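Local coordinates for protein putative laminarinase (PDB 2W39) that probably hydrolyses O-glycosidic bonds of beta-glucans such as laminarin and lichenin, as an extracellular family 16 glycoside hydrolase, at residues C96-P100 against T252-A258; D124-N128 against A172-S178; L5-W9 against I77-T81; E115-I119 against W186-E190; V10-L15 against A47-L52. All coordinates share one frame; numbering follows the deposited sequence. Where two conformers were deposited one is given.

Interaction 1. Residues C96-P100 against T252-A258; sequences CGTWP and TFCGDWA. With BGC (beta-D-glucopyranose), chain B; LGC (D-glucono-1,5-lactone), chain D.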
# COMPACT_ATOMS: atom_id res chain seq x y z
N CYS A 96 -1.75 7.09 -15.48
CA CYS A 96 -2.49 6.00 -16.09
C CYS A 96 -1.69 4.71 -16.05
O CYS A 96 -0.50 4.70 -16.38
CB CYS A 96 -2.82 6.37 -17.53
SG CYS A 96 -4.29 7.44 -17.66
N GLY A 97 -2.35 3.64 -15.63
CA GLY A 97 -1.73 2.33 -15.57
C GLY A 97 -1.11 2.00 -14.23
O GLY A 97 -0.79 0.84 -13.97
N THR A 98 -0.94 2.99 -13.36
CA THR A 98 -0.25 2.73 -12.10
C THR A 98 -1.11 1.98 -11.09
O THR A 98 -2.33 2.21 -11.00
CB THR A 98 0.27 4.02 -11.43
OG1 THR A 98 -0.79 4.92 -11.11
CG2 THR A 98 1.32 4.74 -12.29
N TRP A 99 -0.45 1.11 -10.34
CA TRP A 99 -1.08 0.33 -9.29
C TRP A 99 -0.10 0.23 -8.13
O TRP A 99 0.64 -0.75 -7.98
CB TRP A 99 -1.49 -1.03 -9.84
CG TRP A 99 -2.21 -1.93 -8.87
CD1 TRP A 99 -2.61 -1.67 -7.57
CD2 TRP A 99 -2.61 -3.28 -9.14
NE1 TRP A 99 -3.21 -2.78 -7.03
CE2 TRP A 99 -3.23 -3.78 -7.97
CE3 TRP A 99 -2.49 -4.11 -10.26
CZ2 TRP A 99 -3.72 -5.09 -7.88
CZ3 TRP A 99 -2.99 -5.41 -10.17
CH2 TRP A 99 -3.59 -5.89 -9.00
N PRO A 100 -0.04 1.30 -7.32
CA PRO A 100 0.83 1.31 -6.15
C PRO A 100 0.15 0.65 -4.95
O PRO A 100 -1.08 0.63 -4.87
CB PRO A 100 1.01 2.79 -5.88
CG PRO A 100 -0.31 3.41 -6.29
CD PRO A 100 -0.79 2.57 -7.45
N THR A 252 3.27 -1.60 -9.32
CA THR A 252 3.11 -2.35 -10.56
C THR A 252 2.32 -1.51 -11.57
O THR A 252 1.89 -0.38 -11.26
CB THR A 252 2.53 -3.78 -10.34
OG1 THR A 252 2.75 -4.52 -11.54
CG2 THR A 252 1.05 -3.78 -9.98
N PHE A 253 2.15 -2.03 -12.78
CA PHE A 253 1.41 -1.34 -13.85
C PHE A 253 0.49 -2.34 -14.52
O PHE A 253 0.88 -3.49 -14.74
CB PHE A 253 2.34 -0.74 -14.91
CG PHE A 253 3.54 -0.05 -14.34
CD1 PHE A 253 4.78 -0.70 -14.29
CD2 PHE A 253 3.44 1.24 -13.84
CE1 PHE A 253 5.90 -0.06 -13.74
CE2 PHE A 253 4.55 1.88 -13.30
CZ PHE A 253 5.78 1.23 -13.25
N CYS A 254 -0.73 -1.91 -14.86
CA CYS A 254 -1.70 -2.76 -15.56
C CYS A 254 -2.02 -3.99 -14.70
O CYS A 254 -2.29 -3.84 -13.51
CB CYS A 254 -1.19 -3.13 -16.97
SG CYS A 254 -0.64 -1.69 -17.93
N GLY A 255 -2.00 -5.19 -15.27
CA GLY A 255 -2.24 -6.39 -14.47
C GLY A 255 -3.68 -6.61 -14.09
O GLY A 255 -4.59 -6.00 -14.67
N ASP A 256 -3.90 -7.45 -13.10
CA ASP A 256 -5.21 -8.04 -12.90
C ASP A 256 -6.30 -7.08 -12.41
O ASP A 256 -7.49 -7.39 -12.51
CB ASP A 256 -5.08 -9.26 -12.01
CG ASP A 256 -4.16 -10.32 -12.59
OD1 ASP A 256 -4.04 -10.42 -13.84
OD2 ASP A 256 -3.56 -11.06 -11.79
N TRP A 257 -5.91 -5.92 -11.89
CA TRP A 257 -6.86 -4.87 -11.55
C TRP A 257 -6.70 -3.71 -12.53
O TRP A 257 -7.59 -3.48 -13.35
CB TRP A 257 -6.72 -4.45 -10.08
CG TRP A 257 -7.71 -3.42 -9.59
CD1 TRP A 257 -8.77 -2.90 -10.28
CD2 TRP A 257 -7.74 -2.81 -8.29
NE1 TRP A 257 -9.46 -2.00 -9.49
CE2 TRP A 257 -8.84 -1.92 -8.27
CE3 TRP A 257 -6.93 -2.92 -7.16
CZ2 TRP A 257 -9.14 -1.15 -7.15
CZ3 TRP A 257 -7.24 -2.15 -6.04
CH2 TRP A 257 -8.33 -1.27 -6.05
N ALA A 258 -5.56 -3.01 -12.49
CA ALA A 258 -5.38 -1.76 -13.25
C ALA A 258 -5.47 -1.93 -14.76
O ALA A 258 -5.86 -0.99 -15.47
CB ALA A 258 -4.06 -1.08 -12.88
C2 BGC B . -3.92 -8.26 -4.06
C3 BGC B . -2.44 -8.62 -4.02
C4 BGC B . -1.64 -7.42 -4.49
C5 BGC B . -1.80 -6.34 -3.43
C6 BGC B . -0.95 -5.11 -3.75
C1 BGC B . -4.27 -6.82 -3.62
O1 BGC B . -5.10 -6.20 -4.61
O2 BGC B . -4.67 -9.20 -3.27
O3 BGC B . -2.16 -9.78 -4.82
O4 BGC B . -0.26 -7.75 -4.66
O5 BGC B . -3.17 -5.93 -3.33
O6 BGC B . -1.63 -4.29 -4.70
C1 LGC D . -4.16 -7.31 -3.37
C2 LGC D . -3.75 -8.64 -3.90
O5 LGC D . -3.20 -6.24 -3.06
O1 LGC D . -5.34 -7.07 -3.18
O2 LGC D . -4.29 -9.70 -3.09
C3 LGC D . -2.22 -8.74 -4.02
O3 LGC D . -1.87 -9.79 -4.94
C4 LGC D . -1.65 -7.40 -4.48
O4 LGC D . -0.28 -7.53 -4.86
C5 LGC D . -1.80 -6.43 -3.32
C6 LGC D . -1.19 -5.05 -3.54
O6 LGC D . -1.67 -4.41 -4.73
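Antiparallel strand pairing in the sheet that carries the sugar-binding cleft joins W99 to T252 as a hydrogen-bonded pair, with T98 and F253 as the non-hydrogen-bonded pair beside it. W99 N donates to T252 O at 2.9 Å, and T252 N returns a bond to W99 O. Just beyond the strand end, C254 N reaches G97 O at 2.9 Å, lying in its carbonyl plane, while F253 CA brings a CH...O contact to the same oxygen. With CG anti to the backbone N (chi1 -178°), the W99 indole reaches out so that the chain after T252 curls round its benzene edge. One face receives W257 CB, 3.8 Å from the centroid of the W99 six-membered ring, in a CH-pi contact. The W257 indole then turns an edge toward the W99 face, an offset edge-to-face pair with planes at 80°. C254 O sits at the rim, 3.3 Å from W99 CE3, and T252 CG2 packs alongside, 3.6 Å from the same carbon. The pyrrole edge of the indole turns to the ligand: W99 NE1 is hydrogen-bonded to E120 and lies 3.2 Å from O6 of BGC, or of LGC in the same place. Disulfides C96-C269 and C254-C273 tie down the chain nearby. A tryptophan rising from the concave sheet to line the glucan cleft is typical of the GH16 beta-jelly roll.

Interaction 2. Residues D124-N128 against A172-S178; sequences DQSPN and ANSYGPS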
# COMPACT_ATOMS: atom_id res chain seq x y z
N ASP A 124 -5.08 6.30 -10.87
CA ASP A 124 -5.38 7.60 -10.27
C ASP A 124 -6.80 7.72 -9.70
O ASP A 124 -7.26 8.82 -9.42
CB ASP A 124 -5.07 8.75 -11.26
CG ASP A 124 -3.61 8.79 -11.65
OD1 ASP A 124 -2.75 8.45 -10.82
OD2 ASP A 124 -3.30 9.21 -12.79
N GLN A 125 -7.47 6.60 -9.49
CA GLN A 125 -8.86 6.65 -9.05
C GLN A 125 -9.01 6.70 -7.54
O GLN A 125 -9.04 5.69 -6.86
CB GLN A 125 -9.65 5.47 -9.62
CG GLN A 125 -9.66 5.43 -11.13
CD GLN A 125 -10.23 6.69 -11.73
OE1 GLN A 125 -11.43 6.93 -11.66
NE2 GLN A 125 -9.37 7.50 -12.34
N SER A 126 -9.11 7.93 -7.02
CA SER A 126 -9.45 8.15 -5.61
C SER A 126 -10.85 7.62 -5.34
O SER A 126 -11.66 7.48 -6.27
CB SER A 126 -9.40 9.65 -5.27
OG SER A 126 -8.07 10.12 -5.21
N PRO A 127 -11.17 7.31 -4.07
CA PRO A 127 -10.35 7.32 -2.87
C PRO A 127 -9.53 6.06 -2.66
O PRO A 127 -9.64 5.07 -3.40
CB PRO A 127 -11.39 7.44 -1.76
CG PRO A 127 -12.52 6.61 -2.28
CD PRO A 127 -12.55 6.88 -3.77
N ASN A 128 -8.70 6.10 -1.63
CA ASN A 128 -7.93 4.95 -1.19
C ASN A 128 -8.86 3.82 -0.77
O ASN A 128 -9.94 4.06 -0.23
CB ASN A 128 -7.07 5.34 0.00
CG ASN A 128 -6.09 4.25 0.38
OD1 ASN A 128 -5.33 3.81 -0.47
ND2 ASN A 128 -6.14 3.79 1.62
N ALA A 172 -11.14 12.53 -1.05
CA ALA A 172 -10.36 12.40 -2.28
C ALA A 172 -8.86 12.43 -2.01
O ALA A 172 -8.10 11.71 -2.68
CB ALA A 172 -10.74 13.48 -3.26
N ASN A 173 -8.44 13.24 -1.05
CA ASN A 173 -7.02 13.45 -0.80
C ASN A 173 -6.36 12.28 -0.08
O ASN A 173 -5.19 12.33 0.25
CB ASN A 173 -6.76 14.79 -0.12
CG ASN A 173 -7.31 14.86 1.31
OD1 ASN A 173 -7.71 13.85 1.89
ND2 ASN A 173 -7.32 16.06 1.87
N SER A 174 -7.12 11.20 0.12
CA SER A 174 -6.55 9.93 0.56
C SER A 174 -5.73 9.22 -0.50
O SER A 174 -4.99 8.28 -0.17
CB SER A 174 -7.67 8.98 1.01
OG SER A 174 -8.53 8.60 -0.07
N TYR A 175 -5.83 9.64 -1.77
CA TYR A 175 -5.22 8.85 -2.83
C TYR A 175 -4.90 9.70 -4.05
O TYR A 175 -5.58 10.69 -4.33
CB TYR A 175 -6.19 7.71 -3.24
CG TYR A 175 -5.54 6.71 -4.16
CD1 TYR A 175 -4.70 5.72 -3.63
CD2 TYR A 175 -5.67 6.81 -5.54
CE1 TYR A 175 -4.00 4.85 -4.46
CE2 TYR A 175 -4.98 5.93 -6.39
CZ TYR A 175 -4.15 4.96 -5.84
OH TYR A 175 -3.44 4.10 -6.63
N GLY A 176 -3.88 9.28 -4.79
CA GLY A 176 -3.73 9.70 -6.17
C GLY A 176 -3.25 11.12 -6.33
O GLY A 176 -2.63 11.70 -5.42
N PRO A 177 -3.52 11.71 -7.50
CA PRO A 177 -3.18 13.11 -7.73
C PRO A 177 -3.69 14.05 -6.63
O PRO A 177 -3.00 15.01 -6.28
CB PRO A 177 -3.88 13.41 -9.07
CG PRO A 177 -3.79 12.08 -9.81
CD PRO A 177 -4.06 11.05 -8.71
N SER A 178 -4.87 13.78 -6.08
CA SER A 178 -5.40 14.62 -4.99
C SER A 178 -4.46 14.57 -3.76
O SER A 178 -4.09 15.60 -3.19
CB SER A 178 -6.78 14.13 -4.59
OG SER A 178 -7.31 14.89 -3.54
O HOH W 1 -3.04 5.04 -9.20
O HOH W 2 -6.83 11.89 -6.95
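Hydrogen bonds first: N128 N donates to S174 OG at 3.0 Å, nearly straight (175° at the hydrogen). That hydroxyl is also bonded to T171 O. S126 OG sits between two backbone oxygens, 2.7 Å from Y175 O and 3.0 Å from A172 O. Water comes next. One molecule donates to S126 OG (2.8 Å) and accepts from S178 N of helix 176-181; another accepts from D124 N and is bonded to Y175 OH, bridging the segments at the far end of the ring. Here the loop between strands 115-120 and 129-133, two neighbours in the cleft sheet, is packed against a 3-10 turn and the helix after it, with a cis peptide before P127. The remaining contacts are packing. With CG anti to the backbone N (chi1 -170°), the Y175 ring runs in along the loop: its CB lies 3.4 Å from N128 N, CD2 is close to Q125 O, and the planes of the N128 amide and the ring are 18° apart, with N128 OD1, which accepts from E120 N, 3.7 Å from Y175 CD1. Putting an alanine at Y175 would probably open a gap beneath the loop and leave the water on D124 N without its phenol partner. P177 packs at this D124 end too, its CD 3.6 Å from D124 CB, while D124 OD1 is bonded to G95 N.

Interaction 3. Residues L5-W9 against I77-T81; sequences LEDNW and IKTYT
A bend at chi3 (70°) swings the ammonium group of K78 between two carboxylates, and a bend at chi2 (63°) brings the E6 carboxylate, one residue before D7, round to meet it. K78 NZ bonds E6 OE2 at 2.8 Å on the anti side, and straddles the syn side of the D7 carboxylate, 3.1 Å from OD1 and 3.1 Å from OD2 of D7. Together the three residues form a salt-bridge network in which a single lysine would probably offset much of the charge of two acids. D7 OD2 is gripped a second time: Y80 OH donates to it at 2.6 Å, coming from above the carboxylate plane, and the carboxylate stands almost upright against the phenol ring, with planes 85° apart. The same hydroxyl meets the rim of the W9 indole, 3.2 Å from W9 CH2 and close to the indole plane. E6 and D7 both face V296, a classic beta bulge where strand 2-9 runs beside strand 288-297. Deeper in, the W9 ring makes an edge-to-face pair with F18, and both W9 and Y80 rest on I247 of strand 246-253; the loop between strands 69-76 and 83-89 meets strand 2-9 through K78 and Y80.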
# COMPACT_ATOMS: atom_id res chain seq x y z
N LEU A 5 8.33 1.82 20.22
CA LEU A 5 9.04 1.72 18.96
C LEU A 5 9.77 0.40 18.83
O LEU A 5 10.48 -0.03 19.76
CB LEU A 5 10.02 2.88 18.84
CG LEU A 5 10.64 3.15 17.49
CD1 LEU A 5 9.57 3.49 16.42
CD2 LEU A 5 11.65 4.28 17.65
N GLU A 6 9.61 -0.23 17.67
CA GLU A 6 10.26 -1.49 17.31
C GLU A 6 11.24 -1.29 16.15
O GLU A 6 12.31 -1.89 16.14
CB GLU A 6 9.17 -2.53 16.97
CG GLU A 6 9.64 -3.88 16.47
CD GLU A 6 10.47 -4.66 17.46
OE1 GLU A 6 10.43 -4.38 18.67
OE2 GLU A 6 11.16 -5.60 17.02
N ASP A 7 10.85 -0.48 15.17
CA ASP A 7 11.68 -0.17 14.00
C ASP A 7 11.42 1.26 13.58
O ASP A 7 10.28 1.71 13.55
CB ASP A 7 11.36 -1.09 12.83
CG ASP A 7 11.71 -2.53 13.12
OD1 ASP A 7 12.92 -2.86 13.11
OD2 ASP A 7 10.79 -3.34 13.36
N ASN A 8 12.50 1.95 13.25
CA ASN A 8 12.43 3.31 12.79
C ASN A 8 13.18 3.39 11.48
O ASN A 8 14.42 3.39 11.47
CB ASN A 8 13.08 4.24 13.82
CG ASN A 8 12.93 5.70 13.45
OD1 ASN A 8 12.15 6.05 12.56
ND2 ASN A 8 13.69 6.56 14.12
N TRP A 9 12.45 3.44 10.37
CA TRP A 9 13.08 3.41 9.06
C TRP A 9 12.97 4.75 8.36
O TRP A 9 11.86 5.21 8.05
CB TRP A 9 12.46 2.31 8.21
CG TRP A 9 12.53 0.92 8.80
CD1 TRP A 9 13.61 0.31 9.37
CD2 TRP A 9 11.47 -0.04 8.81
NE1 TRP A 9 13.28 -0.98 9.73
CE2 TRP A 9 11.97 -1.22 9.39
CE3 TRP A 9 10.13 0.00 8.41
CZ2 TRP A 9 11.19 -2.36 9.56
CZ3 TRP A 9 9.36 -1.13 8.56
CH2 TRP A 9 9.89 -2.30 9.15
N ILE A 77 12.44 -7.18 6.05
CA ILE A 77 13.05 -8.45 6.44
C ILE A 77 12.28 -9.02 7.64
O ILE A 77 11.99 -10.21 7.70
CB ILE A 77 14.56 -8.28 6.70
CG1 ILE A 77 15.29 -7.98 5.38
CG2 ILE A 77 15.14 -9.54 7.37
CD1 ILE A 77 16.71 -7.48 5.56
N LYS A 78 11.96 -8.17 8.61
CA LYS A 78 11.20 -8.60 9.76
C LYS A 78 9.74 -8.86 9.43
O LYS A 78 9.19 -8.31 8.46
CB LYS A 78 11.31 -7.57 10.86
CG LYS A 78 12.69 -7.60 11.48
CD LYS A 78 12.92 -6.45 12.43
CE LYS A 78 12.12 -6.58 13.69
NZ LYS A 78 12.58 -5.54 14.66
N THR A 79 9.12 -9.69 10.26
CA THR A 79 7.69 -9.93 10.19
C THR A 79 7.03 -9.48 11.50
O THR A 79 7.71 -9.32 12.52
CB THR A 79 7.37 -11.41 9.94
OG1 THR A 79 7.91 -12.14 11.03
CG2 THR A 79 7.96 -11.89 8.64
N TYR A 80 5.71 -9.32 11.47
CA TYR A 80 4.95 -8.67 12.53
C TYR A 80 3.61 -9.36 12.72
O TYR A 80 3.00 -9.83 11.77
CB TYR A 80 4.71 -7.17 12.21
CG TYR A 80 6.02 -6.45 11.97
CD1 TYR A 80 6.78 -5.98 13.04
CD2 TYR A 80 6.52 -6.30 10.68
CE1 TYR A 80 8.01 -5.39 12.84
CE2 TYR A 80 7.75 -5.70 10.46
CZ TYR A 80 8.49 -5.23 11.54
OH TYR A 80 9.70 -4.63 11.32
N THR A 81 3.16 -9.39 13.97
CA THR A 81 1.83 -9.90 14.31
C THR A 81 1.02 -8.73 14.90
O THR A 81 0.50 -7.91 14.14
CB THR A 81 1.88 -11.15 15.21
OG1 THR A 81 2.60 -10.84 16.42
CG2 THR A 81 2.57 -12.31 14.47

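Interaction 4. Residues E115-I119 against W186-E190; sequences EVDII and WYAME. With LGC (D-glucono-1,5-lactone), chain D; BGC (beta-D-glucopyranose), chain B.
I118 and M189 mark the closest backbone approach, 7.2 Å between CA atoms, and with no hydrogen bond between the segments the gap is filled mainly by side chains; strands 115-120 and 185-191 belong to the two facing sheets of the beta sandwich. The first of them turns a corner at a classic beta bulge, where I118 and I119 both face A102. I119 lies over one face of the Y187 ring, its CG1 3.7 Å from the centroid in a CH-pi contact and its CD1 3.5 Å from Y187 CD1. I118 CG2 slides past Y187 CB at 4.0 Å. A serine at Y187 would probably open a hole in the core under I119 and leave S174 O without the phenol hydroxyl that binds it. E115 and D117, set in the E-x-D-x-x-E signature of GH16 completed by E120, instead send their carboxylates to the sugar pocket. V116 touches M189 loosely, whereas I118, with CG1 anti to the carbonyl carbon (chi1 -58°), sends CD1 to within 3.7 Å of M189 CB.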
# COMPACT_ATOMS: atom_id res chain seq x y z
N GLU A 115 -3.77 -10.84 4.46
CA GLU A 115 -3.25 -9.70 3.72
C GLU A 115 -4.04 -8.49 4.19
O GLU A 115 -5.27 -8.56 4.29
CB GLU A 115 -3.44 -9.88 2.21
CG GLU A 115 -3.12 -8.64 1.39
CD GLU A 115 -3.37 -8.81 -0.10
OE1 GLU A 115 -3.59 -9.95 -0.57
OE2 GLU A 115 -3.30 -7.80 -0.82
N VAL A 116 -3.35 -7.40 4.52
CA VAL A 116 -4.03 -6.13 4.76
C VAL A 116 -3.42 -5.07 3.85
O VAL A 116 -2.21 -4.79 3.91
CB VAL A 116 -4.01 -5.67 6.25
CG1 VAL A 116 -2.60 -5.72 6.84
CG2 VAL A 116 -4.62 -4.26 6.36
N ASP A 117 -4.27 -4.50 3.01
CA ASP A 117 -3.87 -3.43 2.09
C ASP A 117 -4.17 -2.12 2.77
O ASP A 117 -5.32 -1.86 3.12
CB ASP A 117 -4.61 -3.56 0.77
CG ASP A 117 -4.46 -4.94 0.16
OD1 ASP A 117 -3.31 -5.43 0.08
OD2 ASP A 117 -5.47 -5.55 -0.18
N ILE A 118 -3.13 -1.31 2.98
CA ILE A 118 -3.23 -0.07 3.72
C ILE A 118 -3.40 1.12 2.78
O ILE A 118 -4.29 1.96 2.98
CB ILE A 118 -1.98 0.11 4.63
CG1 ILE A 118 -1.87 -1.09 5.59
CG2 ILE A 118 -2.06 1.43 5.37
CD1 ILE A 118 -0.52 -1.18 6.32
N ILE A 119 -2.55 1.19 1.75
CA ILE A 119 -2.67 2.14 0.66
C ILE A 119 -2.78 1.33 -0.61
O ILE A 119 -1.93 0.49 -0.88
CB ILE A 119 -1.45 3.07 0.56
CG1 ILE A 119 -1.12 3.71 1.92
CG2 ILE A 119 -1.70 4.12 -0.53
CD1 ILE A 119 0.15 4.56 1.94
N TRP A 186 -0.36 10.81 6.38
CA TRP A 186 0.05 9.69 7.21
C TRP A 186 -0.99 8.60 7.13
O TRP A 186 -2.21 8.84 7.22
CB TRP A 186 0.18 10.10 8.67
CG TRP A 186 1.24 11.11 8.95
CD1 TRP A 186 2.54 10.84 9.32
CD2 TRP A 186 1.11 12.53 8.92
NE1 TRP A 186 3.21 12.02 9.52
CE2 TRP A 186 2.36 13.07 9.28
CE3 TRP A 186 0.05 13.41 8.62
CZ2 TRP A 186 2.59 14.45 9.37
CZ3 TRP A 186 0.28 14.79 8.72
CH2 TRP A 186 1.55 15.29 9.09
N TYR A 187 -0.52 7.37 6.96
CA TYR A 187 -1.35 6.17 7.12
C TYR A 187 -0.82 5.40 8.31
O TYR A 187 0.39 5.16 8.41
CB TYR A 187 -1.28 5.29 5.86
CG TYR A 187 -2.30 5.70 4.82
CD1 TYR A 187 -1.97 6.59 3.79
CD2 TYR A 187 -3.60 5.21 4.88
CE1 TYR A 187 -2.94 6.95 2.83
CE2 TYR A 187 -4.56 5.59 3.95
CZ TYR A 187 -4.22 6.45 2.94
OH TYR A 187 -5.21 6.80 2.06
N ALA A 188 -1.72 4.99 9.20
CA ALA A 188 -1.34 4.17 10.35
C ALA A 188 -2.25 2.95 10.39
O ALA A 188 -3.46 3.05 10.12
CB ALA A 188 -1.46 4.96 11.64
N MET A 189 -1.69 1.80 10.73
CA MET A 189 -2.46 0.56 10.81
C MET A 189 -2.13 -0.09 12.13
O MET A 189 -0.95 -0.31 12.43
CB MET A 189 -2.11 -0.34 9.61
CG MET A 189 -2.95 -1.61 9.45
SD MET A 189 -2.60 -2.91 10.67
CE MET A 189 -0.91 -3.32 10.27
N GLU A 190 -3.16 -0.36 12.94
CA GLU A 190 -3.04 -1.13 14.16
C GLU A 190 -3.67 -2.50 13.96
O GLU A 190 -4.83 -2.61 13.57
CB GLU A 190 -3.72 -0.41 15.34
CG GLU A 190 -3.68 -1.23 16.64
CD GLU A 190 -4.38 -0.58 17.80
OE1 GLU A 190 -5.15 0.37 17.59
OE2 GLU A 190 -4.18 -1.07 18.95
C1 LGC D . -4.16 -7.31 -3.37
C2 LGC D . -3.75 -8.64 -3.90
O5 LGC D . -3.20 -6.24 -3.06
O1 LGC D . -5.34 -7.07 -3.18
O2 LGC D . -4.29 -9.70 -3.09
C3 LGC D . -2.22 -8.74 -4.02
O3 LGC D . -1.87 -9.79 -4.94
C4 LGC D . -1.65 -7.40 -4.48
O4 LGC D . -0.28 -7.53 -4.86
C5 LGC D . -1.80 -6.43 -3.32
C6 LGC D . -1.19 -5.05 -3.54
O6 LGC D . -1.67 -4.41 -4.73
C2 BGC B . -3.92 -8.26 -4.06
C3 BGC B . -2.44 -8.62 -4.02
C4 BGC B . -1.64 -7.42 -4.49
C5 BGC B . -1.80 -6.34 -3.43
C6 BGC B . -0.95 -5.11 -3.75
C1 BGC B . -4.27 -6.82 -3.62
O1 BGC B . -5.10 -6.20 -4.61
O2 BGC B . -4.67 -9.20 -3.27
O3 BGC B . -2.16 -9.78 -4.82
O4 BGC B . -0.26 -7.75 -4.66
O5 BGC B . -3.17 -5.93 -3.33
O6 BGC B . -1.63 -4.29 -4.70

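Interaction 5. Residues V10-L15 against A47-L52; sequences VGSAFL and ASGDTL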
# COMPACT_ATOMS: atom_id res chain seq x y z
N VAL A 10 14.12 5.36 8.12
CA VAL A 10 14.23 6.63 7.40
C VAL A 10 15.39 6.52 6.41
O VAL A 10 16.47 6.03 6.75
CB VAL A 10 14.51 7.79 8.39
CG1 VAL A 10 14.76 9.11 7.65
CG2 VAL A 10 13.36 7.94 9.39
N GLY A 11 15.17 6.99 5.18
CA GLY A 11 16.28 7.13 4.22
C GLY A 11 17.05 5.85 3.99
O GLY A 11 16.47 4.81 3.67
N SER A 12 18.36 5.90 4.18
CA SER A 12 19.21 4.75 3.88
C SER A 12 18.91 3.51 4.74
O SER A 12 19.30 2.40 4.37
CB SER A 12 20.68 5.12 4.02
OG SER A 12 20.97 5.47 5.36
N ALA A 13 18.20 3.68 5.86
CA ALA A 13 17.86 2.52 6.70
C ALA A 13 17.16 1.44 5.90
O ALA A 13 17.35 0.25 6.14
CB ALA A 13 16.98 2.94 7.88
N PHE A 14 16.31 1.84 4.95
CA PHE A 14 15.53 0.89 4.17
C PHE A 14 16.42 -0.07 3.38
O PHE A 14 15.99 -1.19 3.08
CB PHE A 14 14.58 1.61 3.21
CG PHE A 14 13.42 2.28 3.88
CD1 PHE A 14 12.25 1.56 4.14
CD2 PHE A 14 13.48 3.62 4.24
CE1 PHE A 14 11.14 2.18 4.73
CE2 PHE A 14 12.39 4.25 4.85
CZ PHE A 14 11.21 3.53 5.09
N LEU A 15 17.64 0.35 3.05
CA LEU A 15 18.54 -0.50 2.27
C LEU A 15 19.09 -1.66 3.08
O LEU A 15 19.56 -2.63 2.49
CB LEU A 15 19.69 0.32 1.66
CG LEU A 15 19.24 1.49 0.78
CD1 LEU A 15 20.47 2.22 0.21
CD2 LEU A 15 18.30 1.03 -0.35
N ALA A 47 17.73 6.44 -1.48
CA ALA A 47 17.49 6.30 -0.03
C ALA A 47 18.58 7.00 0.74
O ALA A 47 19.64 6.40 1.02
CB ALA A 47 17.39 4.82 0.38
N SER A 48 18.33 8.27 1.08
CA SER A 48 19.34 9.16 1.68
C SER A 48 18.71 10.38 2.38
O SER A 48 17.69 10.92 1.94
CB SER A 48 20.31 9.63 0.59
OG SER A 48 21.47 10.21 1.16
N GLY A 49 19.35 10.83 3.45
CA GLY A 49 18.80 11.91 4.28
C GLY A 49 17.49 11.44 4.91
O GLY A 49 17.44 10.33 5.43
N ASP A 50 16.44 12.25 4.81
CA ASP A 50 15.13 11.86 5.33
C ASP A 50 14.15 11.50 4.20
O ASP A 50 12.94 11.75 4.32
CB ASP A 50 14.55 12.94 6.27
CG ASP A 50 14.20 14.23 5.56
OD1 ASP A 50 14.68 14.47 4.43
OD2 ASP A 50 13.42 15.01 6.15
N THR A 51 14.67 10.91 3.14
CA THR A 51 13.87 10.58 1.96
C THR A 51 14.16 9.19 1.43
O THR A 51 15.32 8.79 1.27
CB THR A 51 14.16 11.61 0.84
OG1 THR A 51 13.72 12.90 1.27
CG2 THR A 51 13.40 11.25 -0.43
N LEU A 52 13.08 8.46 1.15
CA LEU A 52 13.13 7.25 0.35
C LEU A 52 12.27 7.50 -0.88
O LEU A 52 11.07 7.80 -0.75
CB LEU A 52 12.60 6.06 1.12
CG LEU A 52 12.48 4.75 0.34
CD1 LEU A 52 13.84 4.14 0.09
CD2 LEU A 52 11.53 3.74 1.02
O HOH W 3 19.37 8.30 5.43
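L52 sets its CD2 methyl over the centre of the F14 ring, 3.7 Å from the centroid and only 8° off the normal, a clean CH-pi contact. Beside it L15 CG rests on A47 CB at 3.8 Å, and the same methyl lies 3.4 Å from G11 O. G11 is pressed against the hairpin: its CA makes a CH...O contact of 3.5 Å with T51 O, and a side chain there would run into G49 O. V10 CG1 reaches D50 CA at 3.6 Å. A water accepts from S12 N and donates to G49 O at 2.8 Å, bridging the two segments. Further out, F14 N is bonded to G11 O and L15 N to S12 O as the chain enters helix 14-17, while the F14 ring meets F18 and the side chain touches V294 of strand 288-297. Bonds between S48 and T51 close the other segment. With G49 at its second position, this is a type II' beta turn, typical of a tight two-residue beta hairpin, here joining strands 45-48 and 51-55.

Interactions 1 and 4 touch the sugar and 2 lies beside them; 3 and 5 reach the other sheet, which interaction 4 also joins through strand 185-191. Along the chain, 5 is nested inside the loop closed by 3; both close before 1 opens, and 1 encloses 4, which in turn encloses 2. Interactions 1 and 4 use neighbouring strands, 98-105 and 115-120, and both meet the ligand. Interaction 2 touches each of them: P100 CD lies 3.2 Å from Y175 OH, and N128 ND2 reaches I118 O. Centres of interactions 1 and 3 are about 28 Å apart, on opposite sides of the chain's centre; interaction 4 lies between the cleft and the far layer.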